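Local structure of putative sesquiterpene cyclase (4MC8) at residues W60-L65 / A296-A301; G106-L111 / H145-L150; Y171-M176 / L209-A214; A218-V223 / G305-H310. The protein catalyses the magnesium-dependent 1,11-cyclisation of (2E,6E)-farnesyl diphosphate to the sesquiterpene alcohol (2Z,6E)-hedycaryol. All blocks are in the same frame, centred on the assembly; numbering follows the deposited sequence.

Contact 1: residues W60-L65 / A296-A301; sequences WPRADL and AANVAA
The ring of Pro61 and the amide of Asn298 approach from opposite directions, Asn298 OD1 against Pro61 CD and CG, where the turn between helices 52-59 and 65-85 reaches helix 286-312. This is the tight part: Pro61 CD lies 3.3 Å from Asn298 OD1, and CG of the same ring follows at 3.5 Å. Asn298 reaches across because its CG stands anti to the backbone N (chi1 -171°), and its ND2 is taken up by the carbonyl of Val59, just ahead of the turn. A type I turn from Trp60 to Ala63, closed by Ala63 N on Trp60 O, brings the backbone N-H of Arg62 to a water that also meets the amide. No direct hydrogen bond joins the segments; this water spans the gap, accepting from Arg62 N at 2.9 Å and donating to Asn298 OD1 at 2.7 Å. The partly exposed side is looser. There Arg62 runs out extended past Asn298, the two side chains heading in opposite directions, until its guanidinium lays one face over the backbone at Ala297, NH1 3.8 Å from Ala297 CB. Its charge is met elsewhere, by Glu16 at NE and Asp294 at NH1. A leucine in place of Arg62 would probably leave Glu16 and Asp294 without this partner. Engaged at both oxygen and nitrogen, the buried Asn298 amide is probably fixed in its turn, tying loop to helix mainly through polar contacts.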
loop_
_atom_site.group_PDB
_atom_site.type_symbol
_atom_site.label_atom_id
_atom_site.label_comp_id
_atom_site.label_asym_id
_atom_site.label_seq_id
_atom_site.Cartn_x
_atom_site.Cartn_y
_atom_site.Cartn_z
ATOM N N TRP A 60 4.734 -5.387 -7.104
ATOM C CA TRP A 60 6.123 -5.833 -7.168
ATOM C C TRP A 60 6.389 -6.588 -8.479
ATOM O O TRP A 60 6.755 -7.763 -8.458
ATOM C CB TRP A 60 6.422 -6.767 -5.992
ATOM C CG TRP A 60 6.202 -6.186 -4.642
ATOM C CD1 TRP A 60 6.971 -5.241 -4.014
ATOM C CD2 TRP A 60 5.167 -6.548 -3.711
ATOM N NE1 TRP A 60 6.470 -4.988 -2.748
ATOM C CE2 TRP A 60 5.359 -5.768 -2.545
ATOM C CE3 TRP A 60 4.086 -7.447 -3.760
ATOM C CZ2 TRP A 60 4.516 -5.871 -1.422
ATOM C CZ3 TRP A 60 3.237 -7.538 -2.657
ATOM C CH2 TRP A 60 3.464 -6.756 -1.494
ATOM N N PRO A 61 6.215 -5.915 -9.634
ATOM C CA PRO A 61 6.348 -6.664 -10.883
ATOM C C PRO A 61 7.759 -7.183 -11.158
ATOM O O PRO A 61 7.925 -8.109 -11.965
ATOM C CB PRO A 61 5.952 -5.640 -11.954
ATOM C CG PRO A 61 6.179 -4.302 -11.313
ATOM C CD PRO A 61 5.826 -4.510 -9.870
ATOM N N ARG A 62 8.759 -6.593 -10.501
ATOM C CA ARG A 62 10.154 -6.933 -10.769
ATOM C C ARG A 62 10.707 -7.956 -9.775
ATOM O O ARG A 62 11.854 -8.383 -9.908
ATOM C CB ARG A 62 11.034 -5.669 -10.800
ATOM C CG ARG A 62 10.679 -4.707 -11.919
ATOM C CD ARG A 62 11.379 -3.362 -11.801
ATOM N NE ARG A 62 10.953 -2.482 -12.879
ATOM C CZ ARG A 62 11.648 -1.443 -13.348
ATOM N NH1 ARG A 62 12.845 -1.130 -12.852
ATOM N NH2 ARG A 62 11.150 -0.733 -14.339
ATOM N N ALA A 63 9.893 -8.364 -8.801
ATOM C CA ALA A 63 10.377 -9.209 -7.703
ATOM C C ALA A 63 10.591 -10.667 -8.109
ATOM O O ALA A 63 9.894 -11.201 -8.972
ATOM C CB ALA A 63 9.445 -9.126 -6.498
ATOM N N ASP A 64 11.570 -11.302 -7.478
ATOM C CA ASP A 64 11.763 -12.745 -7.596
ATOM C C ASP A 64 10.606 -13.476 -6.902
ATOM O O ASP A 64 9.840 -12.869 -6.143
ATOM C CB ASP A 64 13.094 -13.145 -6.959
ATOM C CG ASP A 64 13.221 -12.657 -5.532
ATOM O OD1 ASP A 64 13.432 -11.447 -5.309
ATOM O OD2 ASP A 64 13.098 -13.488 -4.627
ATOM N N LEU A 65 10.485 -14.775 -7.160
ATOM C CA LEU A 65 9.401 -15.586 -6.598
ATOM C C LEU A 65 9.270 -15.473 -5.071
ATOM O O LEU A 65 8.164 -15.308 -4.550
ATOM C CB LEU A 65 9.566 -17.054 -7.014
ATOM C CG LEU A 65 8.672 -18.131 -6.378
ATOM C CD1 LEU A 65 7.203 -17.952 -6.748
ATOM C CD2 LEU A 65 9.166 -19.514 -6.768
ATOM N N ALA A 296 12.647 3.533 -7.685
ATOM C CA ALA A 296 11.830 4.662 -8.175
ATOM C C ALA A 296 11.002 4.298 -9.407
ATOM O O ALA A 296 9.818 4.652 -9.510
ATOM C CB ALA A 296 12.714 5.863 -8.486
ATOM N N ALA A 297 11.642 3.611 -10.351
ATOM C CA ALA A 297 10.968 3.168 -11.566
ATOM C C ALA A 297 9.846 2.182 -11.233
ATOM O O ALA A 297 8.797 2.204 -11.876
ATOM C CB ALA A 297 11.970 2.566 -12.540
ATOM N N ASN A 298 10.040 1.365 -10.196
ATOM C CA ASN A 298 8.999 0.444 -9.744
ATOM C C ASN A 298 7.808 1.185 -9.132
ATOM O O ASN A 298 6.651 0.827 -9.401
ATOM C CB ASN A 298 9.554 -0.578 -8.749
ATOM C CG ASN A 298 8.558 -1.681 -8.438
ATOM O OD1 ASN A 298 8.386 -2.612 -9.224
ATOM N ND2 ASN A 298 7.885 -1.575 -7.294
ATOM N N VAL A 299 8.090 2.211 -8.313
ATOM C CA VAL A 299 7.019 3.038 -7.738
ATOM C C VAL A 299 6.169 3.591 -8.884
ATOM O O VAL A 299 4.931 3.451 -8.882
ATOM C CB VAL A 299 7.547 4.161 -6.776
ATOM C CG1 VAL A 299 6.425 5.098 -6.335
ATOM C CG2 VAL A 299 8.223 3.567 -5.539
ATOM N N ALA A 300 6.826 4.163 -9.900
ATOM C CA ALA A 300 6.118 4.764 -11.027
ATOM C C ALA A 300 5.264 3.732 -11.780
ATOM O O ALA A 300 4.117 3.999 -12.130
ATOM C CB ALA A 300 7.100 5.437 -11.976
ATOM N N ALA A 301 5.829 2.544 -11.992
ATOM C CA ALA A 301 5.142 1.445 -12.674
ATOM C C ALA A 301 3.809 1.081 -12.010
ATOM O O ALA A 301 2.834 0.813 -12.705
ATOM C CB ALA A 301 6.054 0.218 -12.738
HETATM O O HOH W 1 9.082 -5.001 -8.125
#

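Contact 2: residues G106-L111 / H145-L150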
loop_
_atom_site.group_PDB
_atom_site.type_symbol
_atom_site.label_atom_id
_atom_site.label_comp_id
_atom_site.label_asym_id
_atom_site.label_seq_id
_atom_site.Cartn_x
_atom_site.Cartn_y
_atom_site.Cartn_z
ATOM N N GLY A 106 1.921 -3.647 19.222
ATOM C CA GLY A 106 2.873 -4.265 20.150
ATOM C C GLY A 106 3.695 -5.397 19.558
ATOM O O GLY A 106 4.907 -5.453 19.787
ATOM N N THR A 107 3.052 -6.276 18.767
ATOM C CA THR A 107 3.761 -7.415 18.152
ATOM C C THR A 107 4.916 -6.963 17.265
ATOM O O THR A 107 5.887 -7.699 17.076
ATOM C CB THR A 107 2.850 -8.330 17.313
ATOM O OG1 THR A 107 2.578 -7.703 16.050
ATOM C CG2 THR A 107 1.549 -8.594 18.010
ATOM N N LEU A 108 4.793 -5.754 16.707
ATOM C CA LEU A 108 5.857 -5.164 15.893
ATOM C C LEU A 108 7.061 -4.717 16.734
ATOM O O LEU A 108 8.149 -4.477 16.202
ATOM C CB LEU A 108 5.317 -4.002 15.039
ATOM C CG LEU A 108 4.146 -4.297 14.085
ATOM C CD1 LEU A 108 3.550 -3.010 13.527
ATOM C CD2 LEU A 108 4.551 -5.230 12.949
ATOM N N HIS A 109 6.872 -4.612 18.047
ATOM C CA HIS A 109 7.979 -4.255 18.939
ATOM C C HIS A 109 8.355 -5.391 19.905
ATOM O O HIS A 109 8.950 -5.160 20.967
ATOM C CB HIS A 109 7.689 -2.925 19.653
ATOM C CG HIS A 109 7.401 -1.795 18.702
ATOM N ND1 HIS A 109 8.394 -1.020 18.143
ATOM C CD2 HIS A 109 6.235 -1.329 18.197
ATOM C CE1 HIS A 109 7.851 -0.123 17.338
ATOM N NE2 HIS A 109 6.542 -0.291 17.351
ATOM N N GLY A 110 8.012 -6.617 19.511
ATOM C CA GLY A 110 8.426 -7.815 20.237
ATOM C C GLY A 110 7.638 -8.121 21.499
ATOM O O GLY A 110 8.090 -8.903 22.321
ATOM N N LEU A 111 6.458 -7.526 21.654
ATOM C CA LEU A 111 5.621 -7.780 22.831
ATOM C C LEU A 111 4.929 -9.136 22.648
ATOM O O LEU A 111 4.190 -9.314 21.684
ATOM C CB LEU A 111 4.574 -6.673 22.966
ATOM C CG LEU A 111 4.168 -6.112 24.330
ATOM C CD1 LEU A 111 3.162 -4.989 24.123
ATOM C CD2 LEU A 111 3.589 -7.167 25.253
ATOM N N HIS A 145 5.868 2.699 8.728
ATOM C CA HIS A 145 4.812 2.794 7.715
ATOM C C HIS A 145 3.642 1.827 7.948
ATOM O O HIS A 145 2.477 2.203 7.749
ATOM C CB HIS A 145 5.372 2.625 6.293
ATOM C CG HIS A 145 6.120 3.819 5.785
ATOM N ND1 HIS A 145 7.231 3.708 4.976
ATOM C CD2 HIS A 145 5.901 5.147 5.943
ATOM C CE1 HIS A 145 7.659 4.917 4.650
ATOM N NE2 HIS A 145 6.873 5.809 5.228
ATOM N N PHE A 146 3.947 0.588 8.343
ATOM C CA PHE A 146 2.895 -0.388 8.638
ATOM C C PHE A 146 2.084 0.002 9.870
ATOM O O PHE A 146 0.872 -0.228 9.919
ATOM C CB PHE A 146 3.442 -1.811 8.793
ATOM C CG PHE A 146 2.370 -2.870 8.802
ATOM C CD1 PHE A 146 1.781 -3.296 7.614
ATOM C CD2 PHE A 146 1.940 -3.441 10.001
ATOM C CE1 PHE A 146 0.788 -4.270 7.621
ATOM C CE2 PHE A 146 0.947 -4.410 10.011
ATOM C CZ PHE A 146 0.364 -4.820 8.825
ATOM N N GLU A 147 2.753 0.597 10.857
ATOM C CA GLU A 147 2.058 1.128 12.026
ATOM C C GLU A 147 1.155 2.319 11.712
ATOM O O GLU A 147 0.035 2.389 12.222
ATOM C CB GLU A 147 3.029 1.471 13.151
ATOM C CG GLU A 147 2.918 0.515 14.314
ATOM C CD GLU A 147 3.674 0.985 15.534
ATOM O OE1 GLU A 147 4.895 1.214 15.424
ATOM O OE2 GLU A 147 3.043 1.113 16.608
ATOM N N ALA A 148 1.644 3.246 10.885
ATOM C CA ALA A 148 0.842 4.388 10.427
ATOM C C ALA A 148 -0.446 3.892 9.789
ATOM O O ALA A 148 -1.524 4.423 10.051
ATOM C CB ALA A 148 1.632 5.229 9.436
ATOM N N PHE A 149 -0.309 2.859 8.957
ATOM C CA PHE A 149 -1.425 2.187 8.293
ATOM C C PHE A 149 -2.450 1.672 9.308
ATOM O O PHE A 149 -3.633 1.974 9.213
ATOM C CB PHE A 149 -0.879 1.036 7.431
ATOM C CG PHE A 149 -1.935 0.106 6.891
ATOM C CD1 PHE A 149 -2.778 0.506 5.855
ATOM C CD2 PHE A 149 -2.072 -1.186 7.401
ATOM C CE1 PHE A 149 -3.743 -0.356 5.356
ATOM C CE2 PHE A 149 -3.040 -2.052 6.911
ATOM C CZ PHE A 149 -3.873 -1.633 5.879
ATOM N N LEU A 150 -1.978 0.897 10.273
ATOM C CA LEU A 150 -2.832 0.350 11.329
ATOM C C LEU A 150 -3.516 1.444 12.153
ATOM O O LEU A 150 -4.684 1.312 12.525
ATOM C CB LEU A 150 -2.000 -0.556 12.221
ATOM C CG LEU A 150 -2.091 -2.085 12.165
ATOM C CD1 LEU A 150 -2.357 -2.675 10.795
ATOM C CD2 LEU A 150 -0.830 -2.678 12.776
#
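Helix 136-158, which carries Phe149, the residue important for stabilising the cation at C-11, is met on another side by the turn that follows helix 98-107: Leu108 and His109 of that turn touch Phe146 and Glu147. Leu108 enters with one methyl. Its CD1 sits 3.7 Å from Glu147 CG and 3.9 Å from Phe146 CD2, approaching the phenyl ring at its edge, close to the ring plane, with the two side chains at about a right angle. Leu150 CD2 lies farther off, at 4.5 Å from Leu108 CD1. In this all-helical terpene synthase fold the turn after helix 98-107 packs against helix 136-158; Phe146 also makes edge-to-face contacts with Trp74 and Trp183, and Phe149, one turn of helix away, shares Trp183. The polar half lies nearer solvent. His109 and Glu147 come from opposite directions, and His109 NE2 donates to Glu147 OE1 at 2.9 Å with an N-H...O angle of 165°. The oxygen lies almost in the imidazole plane, yet the nitrogen stands 48° out of the carboxylate plane. His109 gets its ring there with CG anti to its own carbonyl carbon (chi1 -56°). Behind it the turn is drawn together by Gly106 O, which accepts from both His109 N and Leu111 N.

Contact 3: residues Y171-M176 / L209-A214; sequences YLDRRM and LRRAGA
The guanidinium of Arg211 is the flat group across this contact, with Asp173 OD1 and a water at its edge and Met176 SD oblique to it. The flat ring of Tyr171 belongs to the other side of helix 168-178, with Arg175 CB over one face and Arg174 NH1 at the edge. Arg211 NH2 donates to Asp173 OD1 at 2.8 Å in a salt bridge, bent at 143°; OD1 lies somewhat out of the guanidinium plane and is itself met nearly along its C-O axis. Carboxylate and guanidinium planes stand 71° apart, and a single pair of atoms carries the bond. The water, in the guanidinium plane, accepts from Arg211 NH1 at 3.0 Å and donates to Asp173 O, so the arginine holds Asp173 directly by its side chain and, through the water, by its backbone. Arg211 spans the distance extended from CG to NE, with CG anti to the backbone N. Alongside, Met176 crosses the arginine at about a right angle: Met176 SD is 3.7 Å from Arg211 CG, and CE reaches 3.8 Å from Arg211 CA. Deeper in, Met176 O faces the Ala214 methyl at 3.7 Å and finds no polar partner in the model, though it is buried. The segments' axes cross at 97°. In the all-alpha terpene synthase fold this near-perpendicular crossing joins the helix of Arg175, probably a substrate-binding residue, to helix 204-225, which carries Asn221 and Ser225 of the NSE motif.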
loop_
_atom_site.group_PDB
_atom_site.type_symbol
_atom_site.label_atom_id
_atom_site.label_comp_id
_atom_site.label_asym_id
_atom_site.label_seq_id
_atom_site.Cartn_x
_atom_site.Cartn_y
_atom_site.Cartn_z
ATOM N N TYR A 171 -7.402 14.750 5.514
ATOM C CA TYR A 171 -7.686 13.414 4.981
ATOM C C TYR A 171 -6.542 12.903 4.093
ATOM O O TYR A 171 -6.126 11.743 4.215
ATOM C CB TYR A 171 -9.013 13.421 4.213
ATOM C CG TYR A 171 -9.215 12.245 3.289
ATOM C CD1 TYR A 171 -9.548 10.985 3.794
ATOM C CD2 TYR A 171 -9.077 12.393 1.900
ATOM C CE1 TYR A 171 -9.738 9.902 2.946
ATOM C CE2 TYR A 171 -9.263 11.317 1.046
ATOM C CZ TYR A 171 -9.594 10.076 1.573
ATOM O OH TYR A 171 -9.785 9.001 0.730
ATOM N N LEU A 172 -6.036 13.765 3.213
ATOM C CA LEU A 172 -4.897 13.405 2.356
ATOM C C LEU A 172 -3.669 12.981 3.188
ATOM O O LEU A 172 -3.017 11.978 2.877
ATOM C CB LEU A 172 -4.564 14.529 1.366
ATOM C CG LEU A 172 -5.646 14.873 0.327
ATOM C CD1 LEU A 172 -5.259 16.087 -0.506
ATOM C CD2 LEU A 172 -5.980 13.692 -0.586
ATOM N N ASP A 173 -3.372 13.722 4.257
ATOM C CA ASP A 173 -2.271 13.361 5.169
ATOM C C ASP A 173 -2.398 11.928 5.701
ATOM O O ASP A 173 -1.408 11.191 5.771
ATOM C CB ASP A 173 -2.166 14.353 6.344
ATOM C CG ASP A 173 -1.541 15.695 5.945
ATOM O OD1 ASP A 173 -0.930 15.803 4.861
ATOM O OD2 ASP A 173 -1.656 16.655 6.734
ATOM N N ARG A 174 -3.619 11.543 6.070
ATOM C CA ARG A 174 -3.914 10.203 6.587
ATOM C C ARG A 174 -3.952 9.156 5.467
ATOM O O ARG A 174 -3.416 8.046 5.611
ATOM C CB ARG A 174 -5.254 10.216 7.355
ATOM C CG ARG A 174 -5.866 8.844 7.612
ATOM C CD ARG A 174 -7.111 8.897 8.489
ATOM N NE ARG A 174 -8.309 9.281 7.739
ATOM C CZ ARG A 174 -8.829 10.505 7.729
ATOM N NH1 ARG A 174 -9.917 10.757 7.015
ATOM N NH2 ARG A 174 -8.269 11.478 8.441
ATOM N N ARG A 175 -4.593 9.530 4.360
ATOM C CA ARG A 175 -4.831 8.647 3.221
ATOM C C ARG A 175 -3.547 8.090 2.583
ATOM O O ARG A 175 -3.524 6.940 2.127
ATOM C CB ARG A 175 -5.684 9.386 2.174
ATOM C CG ARG A 175 -6.238 8.536 1.045
ATOM C CD ARG A 175 -7.157 7.420 1.526
ATOM N NE ARG A 175 -7.738 6.705 0.387
ATOM C CZ ARG A 175 -7.589 5.405 0.147
ATOM N NH1 ARG A 175 -6.890 4.640 0.980
ATOM N NH2 ARG A 175 -8.155 4.860 -0.921
ATOM N N MET A 176 -2.495 8.907 2.542
ATOM C CA MET A 176 -1.175 8.467 2.064
ATOM C C MET A 176 -0.733 7.180 2.772
ATOM O O MET A 176 -0.081 6.314 2.170
ATOM C CB MET A 176 -0.151 9.593 2.259
ATOM C CG MET A 176 1.257 9.141 2.583
ATOM S SD MET A 176 2.428 10.493 2.730
ATOM C CE MET A 176 3.931 9.537 2.539
ATOM N N LEU A 209 8.237 11.748 -4.020
ATOM C CA LEU A 209 7.780 10.646 -4.873
ATOM C C LEU A 209 6.862 9.683 -4.120
ATOM O O LEU A 209 5.803 9.305 -4.614
ATOM C CB LEU A 209 8.990 9.863 -5.423
ATOM C CG LEU A 209 8.681 8.611 -6.254
ATOM C CD1 LEU A 209 7.834 8.938 -7.485
ATOM C CD2 LEU A 209 9.956 7.872 -6.666
ATOM N N ARG A 210 7.283 9.270 -2.928
ATOM C CA ARG A 210 6.485 8.365 -2.108
ATOM C C ARG A 210 5.098 8.951 -1.806
ATOM O O ARG A 210 4.090 8.258 -1.951
ATOM C CB ARG A 210 7.223 8.034 -0.801
ATOM C CG ARG A 210 6.468 7.082 0.129
ATOM C CD ARG A 210 7.265 6.776 1.400
ATOM N NE ARG A 210 8.575 6.174 1.111
ATOM C CZ ARG A 210 9.751 6.785 1.286
ATOM N NH1 ARG A 210 9.811 8.020 1.777
ATOM N NH2 ARG A 210 10.882 6.156 0.977
ATOM N N ARG A 211 5.041 10.218 -1.390
ATOM C CA ARG A 211 3.750 10.846 -1.063
ATOM C C ARG A 211 2.871 10.976 -2.317
ATOM O O ARG A 211 1.691 10.585 -2.309
ATOM C CB ARG A 211 3.943 12.208 -0.374
ATOM C CG ARG A 211 2.632 12.937 -0.081
ATOM C CD ARG A 211 2.832 14.285 0.603
ATOM N NE ARG A 211 1.531 14.886 0.890
ATOM C CZ ARG A 211 0.864 14.731 2.031
ATOM N NH1 ARG A 211 1.374 14.007 3.025
ATOM N NH2 ARG A 211 -0.318 15.305 2.177
ATOM N N ALA A 212 3.446 11.489 -3.398
ATOM C CA ALA A 212 2.655 11.743 -4.612
ATOM C C ALA A 212 2.161 10.435 -5.235
ATOM O O ALA A 212 0.995 10.330 -5.641
ATOM C CB ALA A 212 3.437 12.576 -5.621
ATOM N N GLY A 213 3.052 9.443 -5.294
ATOM C CA GLY A 213 2.711 8.098 -5.753
ATOM C C GLY A 213 1.578 7.451 -4.962
ATOM O O GLY A 213 0.604 6.959 -5.555
ATOM N N ALA A 214 1.712 7.437 -3.624
ATOM C CA ALA A 214 0.668 6.928 -2.729
ATOM C C ALA A 214 -0.677 7.648 -2.930
ATOM O O ALA A 214 -1.722 6.994 -3.041
ATOM C CB ALA A 214 1.115 7.007 -1.261
HETATM O O HOH W 2 1.018 12.598 5.673
#

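Contact 4: residues A218-V223 / G305-H310; sequences ALVNDV and GQLVWH
Val220 and Gln306 slide past each other from facing helices, the valine methyl running along the flank of the glutamine amide. Val220 CG1 lies 3.5 Å from Gln306 OE1 and 3.6 Å from Gln306 CD, with CB of Val220 also against the oxygen. Gln306 comes across as an extended chain, CG anti to the backbone N, and its NE2 donates to the carbonyl of Ile217, one residue before the segment. Asn221 and Gln306 cross at a slant, their amide planes 87° apart, almost perpendicular. The imidazole of His310 presents its edge to the Asn221 amide, the two planes 69° apart. A weak bond from His310 ND1 to Gln306 O, at 3.4 Å, probably helps fix the turn of the ring, which has Trp309 CZ3 over one face and stacks with Phe224. On the apolar flank Leu307 CD1 is 4.2 Å from Val220 CG1. An alanine at Gln306 would probably leave the Ile217 carbonyl without this donor and open a gap beside the Val220 methyl. Asn221 begins the NSE motif, so the Gln306 amide lies against a residue that probably binds the third magnesium ion. The two segments run in roughly the same direction, 23° apart with axes 11.2 Å from each other at closest approach. Helix 250-281 receives Leu219 and Val223 of helix 204-225, helix 168-178 touches Asn221 through Arg175, and helix 52-59 packs against Trp309.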
loop_
_atom_site.group_PDB
_atom_site.type_symbol
_atom_site.label_atom_id
_atom_site.label_comp_id
_atom_site.label_asym_id
_atom_site.label_seq_id
_atom_site.Cartn_x
_atom_site.Cartn_y
_atom_site.Cartn_z
ATOM N N ALA A 218 -4.315 6.262 -4.220
ATOM C CA ALA A 218 -5.441 6.395 -3.286
ATOM C C ALA A 218 -6.635 7.139 -3.902
ATOM O O ALA A 218 -7.788 6.718 -3.733
ATOM C CB ALA A 218 -4.990 7.075 -2.006
ATOM N N LEU A 219 -6.351 8.231 -4.621
ATOM C CA LEU A 219 -7.386 9.095 -5.167
ATOM C C LEU A 219 -8.085 8.416 -6.330
ATOM O O LEU A 219 -9.301 8.542 -6.472
ATOM C CB LEU A 219 -6.827 10.462 -5.593
ATOM C CG LEU A 219 -6.344 11.382 -4.463
ATOM C CD1 LEU A 219 -5.630 12.597 -5.035
ATOM C CD2 LEU A 219 -7.495 11.812 -3.564
ATOM N N VAL A 220 -7.315 7.686 -7.142
ATOM C CA VAL A 220 -7.882 6.820 -8.191
ATOM C C VAL A 220 -8.795 5.757 -7.547
ATOM O O VAL A 220 -9.884 5.482 -8.045
ATOM C CB VAL A 220 -6.774 6.189 -9.081
ATOM C CG1 VAL A 220 -7.314 5.059 -9.954
ATOM C CG2 VAL A 220 -6.104 7.255 -9.945
ATOM N N ASN A 221 -8.358 5.196 -6.420
ATOM C CA ASN A 221 -9.190 4.270 -5.628
ATOM C C ASN A 221 -10.486 4.874 -5.099
ATOM O O ASN A 221 -11.524 4.214 -5.108
ATOM C CB ASN A 221 -8.391 3.646 -4.484
ATOM C CG ASN A 221 -7.575 2.458 -4.939
ATOM O OD1 ASN A 221 -6.596 2.087 -4.303
ATOM N ND2 ASN A 221 -7.967 1.864 -6.059
ATOM N N ASP A 222 -10.420 6.124 -4.647
ATOM C CA ASP A 222 -11.604 6.847 -4.189
ATOM C C ASP A 222 -12.645 6.987 -5.302
ATOM O O ASP A 222 -13.842 6.812 -5.052
ATOM C CB ASP A 222 -11.221 8.227 -3.636
ATOM C CG ASP A 222 -10.519 8.151 -2.284
ATOM O OD1 ASP A 222 -10.276 7.031 -1.779
ATOM O OD2 ASP A 222 -10.205 9.227 -1.724
ATOM N N VAL A 223 -12.190 7.295 -6.520
ATOM C CA VAL A 223 -13.087 7.427 -7.676
ATOM C C VAL A 223 -13.727 6.092 -8.055
ATOM O O VAL A 223 -14.930 6.030 -8.281
ATOM C CB VAL A 223 -12.404 8.067 -8.910
ATOM C CG1 VAL A 223 -13.366 8.121 -10.086
ATOM C CG2 VAL A 223 -11.930 9.473 -8.585
ATOM N N GLY A 305 0.033 0.029 -13.422
ATOM C CA GLY A 305 -0.454 -1.274 -12.961
ATOM C C GLY A 305 -1.831 -1.248 -12.309
ATOM O O GLY A 305 -2.640 -2.155 -12.532
ATOM N N GLN A 306 -2.098 -0.209 -11.512
ATOM C CA GLN A 306 -3.380 -0.058 -10.821
ATOM C C GLN A 306 -4.532 -0.040 -11.800
ATOM O O GLN A 306 -5.601 -0.607 -11.538
ATOM C CB GLN A 306 -3.414 1.235 -10.011
ATOM C CG GLN A 306 -4.745 1.459 -9.308
ATOM C CD GLN A 306 -4.852 2.806 -8.635
ATOM O OE1 GLN A 306 -4.199 3.780 -9.038
ATOM N NE2 GLN A 306 -5.699 2.877 -7.607
ATOM N N LEU A 307 -4.313 0.623 -12.930
ATOM C CA LEU A 307 -5.381 0.829 -13.893
ATOM C C LEU A 307 -5.840 -0.515 -14.462
ATOM O O LEU A 307 -7.044 -0.776 -14.595
ATOM C CB LEU A 307 -4.917 1.786 -14.999
ATOM C CG LEU A 307 -5.314 3.268 -14.940
ATOM C CD1 LEU A 307 -5.578 3.807 -13.544
ATOM C CD2 LEU A 307 -4.314 4.156 -15.689
ATOM N N VAL A 308 -4.869 -1.384 -14.740
ATOM C CA VAL A 308 -5.152 -2.654 -15.401
ATOM C C VAL A 308 -5.710 -3.655 -14.395
ATOM O O VAL A 308 -6.577 -4.460 -14.734
ATOM C CB VAL A 308 -3.918 -3.184 -16.164
ATOM C CG1 VAL A 308 -4.140 -4.611 -16.648
ATOM C CG2 VAL A 308 -3.619 -2.285 -17.361
ATOM N N TRP A 309 -5.222 -3.574 -13.157
ATOM C CA TRP A 309 -5.754 -4.343 -12.033
ATOM C C TRP A 309 -7.243 -4.066 -11.789
ATOM O O TRP A 309 -8.016 -5.003 -11.578
ATOM C CB TRP A 309 -4.929 -4.081 -10.769
ATOM C CG TRP A 309 -5.474 -4.732 -9.534
ATOM C CD1 TRP A 309 -5.513 -6.071 -9.260
ATOM C CD2 TRP A 309 -6.059 -4.070 -8.401
ATOM N NE1 TRP A 309 -6.087 -6.284 -8.026
ATOM C CE2 TRP A 309 -6.430 -5.074 -7.477
ATOM C CE3 TRP A 309 -6.302 -2.724 -8.076
ATOM C CZ2 TRP A 309 -7.032 -4.776 -6.239
ATOM C CZ3 TRP A 309 -6.900 -2.427 -6.852
ATOM C CH2 TRP A 309 -7.256 -3.451 -5.946
ATOM N N HIS A 310 -7.646 -2.795 -11.833
ATOM C CA HIS A 310 -9.059 -2.450 -11.662
ATOM C C HIS A 310 -9.914 -3.011 -12.778
ATOM O O HIS A 310 -10.975 -3.577 -12.525
ATOM C CB HIS A 310 -9.269 -0.946 -11.558
ATOM C CG HIS A 310 -9.276 -0.445 -10.156
ATOM N ND1 HIS A 310 -8.265 0.335 -9.641
ATOM C CD2 HIS A 310 -10.159 -0.635 -9.146
ATOM C CE1 HIS A 310 -8.531 0.618 -8.379
ATOM N NE2 HIS A 310 -9.674 0.041 -8.053
#

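Overall arrangement
All four contacts belong to one helical bundle without strands. Contacts 1 and 4 share helix 286-312, their segments adjoining in sequence, about 17 Å between centres; contacts 3 and 4 share helix 204-225, about 14 Å between centres. Contact 3 touches contact 4 through Arg175, which forms a salt bridge to Asp222, so the probable substrate-binding arginine is linked to the NSE motif. Leu209 of contact 3 packs on Ala296 and Val299 of contact 1, and Arg210 on His145 of contact 2. Along the chain, contacts 2 and 3 follow in series inside the loop closed by contact 1, while contacts 1 and 4 cross, their segments alternating. Contacts 2 and 4, centres about 26 Å apart, lie on opposite sides of the chain's centre.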